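Local atomic coordinates of N-acetyl-L-2,4-diaminobutyric acid deacetylase (Ruegeria pomeroyi, PDB entry 6TWL), a protein that probably removes the acetyl group from N-acetyl-L-2,4-diaminobutyric acid during ectoine breakdown, as a zinc-dependent hydrolase of the succinylglutamate desuccinylase/aspartoacylase family. Residues 299-310 / 320-328. Sequence-based numbering, arbitrary orientation.
Sequences YRARRAGLVISR and DCVAVVGVT
Ile308 lies obliquely across Val324, its CD1 3.8 Å from Val324 CG1. A chi1 of 58° sets Ile308 CG1 between its own backbone N and carbonyl carbon, on the side of Val324; on the same valine, CG2 and CB rest against Ser309 CB. Both residues meet one partner because the antiparallel pairing of 305-310 with 321-326 is broken by a classic beta bulge: Ile308 N donates a hydrogen bond to Val324 O (2.8 Å), and Ser309 N adds a weak one to the same oxygen. Val324 N gives a hydrogen bond to Ser309 O, arriving 46° out of the carbonyl plane. Before the bulge, Leu306 and Gly326 form a regular hydrogen-bonded pair, Leu306 N to Gly326 O at 2.8 Å and Gly326 N to Leu306 O at 2.7 Å, each donor in the carbonyl plane. Gly305 CA makes a CA-H...O contact with Gly326 O (3.2 Å). These strands belong to an antiparallel sheet in which 305-311 also pairs with 150-152 and 276-277, and 321-326 with 258-260; the Ser309 side chain is about 7 Å from that of Glu209, which binds zinc in the metal-loaded enzyme but has none here. On the face that carries Val307, Ala323 and Val325, Val307 CG1 packs on Ala323 CB. Residues 299-304 run back past strand 321-326: Val325 CG1 touches Arg303 O, and the Arg303 side chain, bent at chi3 (43°), brings its NH2 to 3.6 Å from Val327 CG1. Farther along, Val322 CG2 sits over one face of the Tyr299 ring in a CH-pi contact, 4.1 Å from the centroid, while Tyr299 OH accepts a hydrogen bond from Glu262 N.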
loop_
_atom_site.group_PDB
_atom_site.type_symbol
_atom_site.label_atom_id
_atom_site.label_comp_id
_atom_site.label_asym_id
_atom_site.label_seq_id
_atom_site.Cartn_x
_atom_site.Cartn_y
_atom_site.Cartn_z
ATOM N N TYR A 299 -18.519 -22.321 -1.028
ATOM C CA TYR A 299 -18.332 -21.140 -0.196
ATOM C C TYR A 299 -19.216 -20.028 -0.733
ATOM O O TYR A 299 -19.094 -19.644 -1.900
ATOM C CB TYR A 299 -16.862 -20.716 -0.166
ATOM C CG TYR A 299 -16.012 -21.695 0.602
ATOM C CD1 TYR A 299 -15.961 -21.653 1.988
ATOM C CD2 TYR A 299 -15.284 -22.678 -0.052
ATOM C CE1 TYR A 299 -15.198 -22.552 2.701
ATOM C CE2 TYR A 299 -14.515 -23.583 0.654
ATOM C CZ TYR A 299 -14.476 -23.514 2.030
ATOM O OH TYR A 299 -13.712 -24.412 2.740
ATOM N N ARG A 300 -20.104 -19.518 0.116
ATOM C CA ARG A 300 -21.155 -18.609 -0.309
ATOM C C ARG A 300 -21.022 -17.264 0.392
ATOM O O ARG A 300 -20.478 -17.168 1.496
ATOM C CB ARG A 300 -22.537 -19.218 -0.042
ATOM C CG ARG A 300 -22.851 -20.377 -0.974
ATOM C CD ARG A 300 -24.164 -21.061 -0.645
ATOM N NE ARG A 300 -24.356 -22.238 -1.488
ATOM C CZ ARG A 300 -24.825 -22.196 -2.732
ATOM N NH1 ARG A 300 -25.161 -21.034 -3.278
ATOM N NH2 ARG A 300 -24.962 -23.315 -3.429
ATOM N N ALA A 301 -21.522 -16.224 -0.271
ATOM C CA ALA A 301 -21.414 -14.870 0.252
ATOM C C ALA A 301 -22.304 -14.695 1.476
ATOM O O ALA A 301 -23.463 -15.123 1.483
ATOM C CB ALA A 301 -21.792 -13.855 -0.825
ATOM N N ARG A 302 -21.759 -14.064 2.514
ATOM C CA ARG A 302 -22.516 -13.756 3.717
ATOM C C ARG A 302 -23.104 -12.350 3.707
ATOM O O ARG A 302 -23.924 -12.035 4.577
ATOM C CB ARG A 302 -21.632 -13.936 4.959
ATOM C CG ARG A 302 -21.096 -15.351 5.126
ATOM C CD ARG A 302 -20.327 -15.512 6.430
ATOM N NE ARG A 302 -21.139 -15.183 7.601
ATOM C CZ ARG A 302 -22.085 -15.969 8.106
ATOM N NH1 ARG A 302 -22.349 -17.145 7.550
ATOM N NH2 ARG A 302 -22.769 -15.580 9.173
ATOM N N ARG A 303 -22.707 -11.507 2.753
ATOM C CA ARG A 303 -23.269 -10.172 2.592
ATOM C C ARG A 303 -23.336 -9.830 1.114
ATOM O O ARG A 303 -22.521 -10.299 0.314
ATOM C CB ARG A 303 -22.447 -9.094 3.305
ATOM C CG ARG A 303 -22.285 -9.292 4.782
ATOM C CD ARG A 303 -21.702 -8.053 5.429
ATOM N NE ARG A 303 -22.315 -6.834 4.922
ATOM C CZ ARG A 303 -22.792 -5.870 5.700
ATOM N NH1 ARG A 303 -22.723 -5.988 7.019
ATOM N NH2 ARG A 303 -23.338 -4.790 5.161
ATOM N N ALA A 304 -24.303 -8.988 0.763
ATOM C CA ALA A 304 -24.429 -8.516 -0.605
ATOM C C ALA A 304 -23.493 -7.338 -0.854
ATOM O O ALA A 304 -23.233 -6.521 0.034
ATOM C CB ALA A 304 -25.872 -8.114 -0.907
ATOM N N GLY A 305 -22.993 -7.257 -2.079
ATOM C CA GLY A 305 -22.051 -6.216 -2.460
ATOM C C GLY A 305 -21.269 -6.632 -3.698
ATOM O O GLY A 305 -21.793 -7.318 -4.575
ATOM N N LEU A 306 -20.010 -6.202 -3.738
ATOM C CA LEU A 306 -19.113 -6.475 -4.851
ATOM C C LEU A 306 -17.931 -7.302 -4.367
ATOM O O LEU A 306 -17.349 -7.008 -3.318
ATOM C CB LEU A 306 -18.598 -5.175 -5.481
ATOM C CG LEU A 306 -19.618 -4.211 -6.087
ATOM C CD1 LEU A 306 -18.912 -3.068 -6.794
ATOM C CD2 LEU A 306 -20.538 -4.935 -7.044
ATOM N N VAL A 307 -17.574 -8.333 -5.130
ATOM C CA VAL A 307 -16.368 -9.100 -4.828
ATOM C C VAL A 307 -15.167 -8.203 -5.111
ATOM O O VAL A 307 -14.916 -7.828 -6.260
ATOM C CB VAL A 307 -16.299 -10.400 -5.639
ATOM C CG1 VAL A 307 -15.333 -11.381 -4.984
ATOM C CG2 VAL A 307 -17.678 -11.015 -5.766
ATOM N N ILE A 308 -14.430 -7.845 -4.063
ATOM C CA ILE A 308 -13.295 -6.936 -4.183
ATOM C C ILE A 308 -11.961 -7.636 -3.996
ATOM O O ILE A 308 -10.915 -7.029 -4.279
ATOM C CB ILE A 308 -13.417 -5.755 -3.198
ATOM C CG1 ILE A 308 -13.504 -6.270 -1.759
ATOM C CG2 ILE A 308 -14.642 -4.924 -3.526
ATOM C CD1 ILE A 308 -13.065 -5.258 -0.723
ATOM N N SER A 309 -11.958 -8.883 -3.532
ATOM C CA SER A 309 -10.733 -9.645 -3.353
ATOM C C SER A 309 -11.050 -11.124 -3.500
ATOM O O SER A 309 -12.171 -11.561 -3.227
ATOM C CB SER A 309 -10.093 -9.379 -1.988
ATOM O OG SER A 309 -8.762 -9.863 -1.955
ATOM N N ARG A 310 -10.050 -11.889 -3.933
ATOM C CA ARG A 310 -10.224 -13.320 -4.133
ATOM C C ARG A 310 -8.891 -14.026 -3.947
ATOM O O ARG A 310 -7.829 -13.459 -4.216
ATOM C CB ARG A 310 -10.785 -13.633 -5.526
ATOM C CG ARG A 310 -9.974 -13.049 -6.674
ATOM C CD ARG A 310 -10.081 -13.901 -7.933
ATOM N NE ARG A 310 -9.603 -15.264 -7.719
ATOM C CZ ARG A 310 -9.228 -16.087 -8.694
ATOM N NH1 ARG A 310 -9.273 -15.688 -9.958
ATOM N NH2 ARG A 310 -8.805 -17.309 -8.405
ATOM N N ASP A 320 -7.074 -19.800 4.438
ATOM C CA ASP A 320 -6.970 -18.781 3.405
ATOM C C ASP A 320 -8.318 -18.093 3.214
ATOM O O ASP A 320 -9.379 -18.699 3.386
ATOM C CB ASP A 320 -6.515 -19.398 2.080
ATOM C CG ASP A 320 -5.124 -20.006 2.155
ATOM O OD1 ASP A 320 -4.377 -19.686 3.102
ATOM O OD2 ASP A 320 -4.780 -20.811 1.260
ATOM N N CYS A 321 -8.271 -16.812 2.852
ATOM C CA CYS A 321 -9.489 -16.059 2.582
ATOM C C CYS A 321 -9.977 -16.387 1.177
ATOM O O CYS A 321 -9.241 -16.213 0.197
ATOM C CB CYS A 321 -9.247 -14.559 2.739
ATOM S SG CYS A 321 -10.600 -13.513 2.142
ATOM N N VAL A 322 -11.219 -16.869 1.077
ATOM C CA VAL A 322 -11.772 -17.252 -0.218
ATOM C C VAL A 322 -12.068 -16.013 -1.054
ATOM O O VAL A 322 -11.667 -15.918 -2.220
ATOM C CB VAL A 322 -13.028 -18.119 -0.023
ATOM C CG1 VAL A 322 -13.785 -18.282 -1.335
ATOM C CG2 VAL A 322 -12.650 -19.473 0.563
ATOM N N ALA A 323 -12.767 -15.043 -0.467
ATOM C CA ALA A 323 -13.132 -13.817 -1.162
ATOM C C ALA A 323 -13.535 -12.771 -0.134
ATOM O O ALA A 323 -13.874 -13.098 1.007
ATOM C CB ALA A 323 -14.271 -14.050 -2.160
ATOM N N VAL A 324 -13.490 -11.508 -0.555
ATOM C CA VAL A 324 -13.956 -10.383 0.248
ATOM C C VAL A 324 -15.010 -9.627 -0.549
ATOM O O VAL A 324 -14.869 -9.439 -1.763
ATOM C CB VAL A 324 -12.804 -9.439 0.657
ATOM C CG1 VAL A 324 -13.327 -8.304 1.522
ATOM C CG2 VAL A 324 -11.722 -10.205 1.395
ATOM N N VAL A 325 -16.064 -9.194 0.139
ATOM C CA VAL A 325 -17.179 -8.473 -0.466
ATOM C C VAL A 325 -17.230 -7.067 0.118
ATOM O O VAL A 325 -17.249 -6.900 1.343
ATOM C CB VAL A 325 -18.514 -9.204 -0.235
ATOM C CG1 VAL A 325 -19.568 -8.678 -1.187
ATOM C CG2 VAL A 325 -18.338 -10.709 -0.392
ATOM N N GLY A 326 -17.261 -6.062 -0.753
ATOM C CA GLY A 326 -17.421 -4.671 -0.343
ATOM C C GLY A 326 -18.856 -4.215 -0.517
ATOM O O GLY A 326 -19.517 -4.571 -1.494
ATOM N N VAL A 327 -19.341 -3.399 0.440
ATOM C CA VAL A 327 -20.768 -3.110 0.566
ATOM C C VAL A 327 -21.133 -1.835 -0.191
ATOM O O VAL A 327 -20.323 -0.917 -0.353
ATOM C CB VAL A 327 -21.171 -3.041 2.055
ATOM C CG1 VAL A 327 -22.680 -2.919 2.209
ATOM C CG2 VAL A 327 -20.697 -4.288 2.768
ATOM N N THR A 328 -22.385 -1.796 -0.653
ATOM C CA THR A 328 -22.942 -0.763 -1.534
ATOM C C THR A 328 -22.088 -0.547 -2.780
ATOM O O THR A 328 -22.325 -1.191 -3.800
ATOM C CB THR A 328 -23.123 0.591 -0.819
ATOM O OG1 THR A 328 -23.846 0.400 0.402
ATOM C CG2 THR A 328 -23.920 1.537 -1.710
#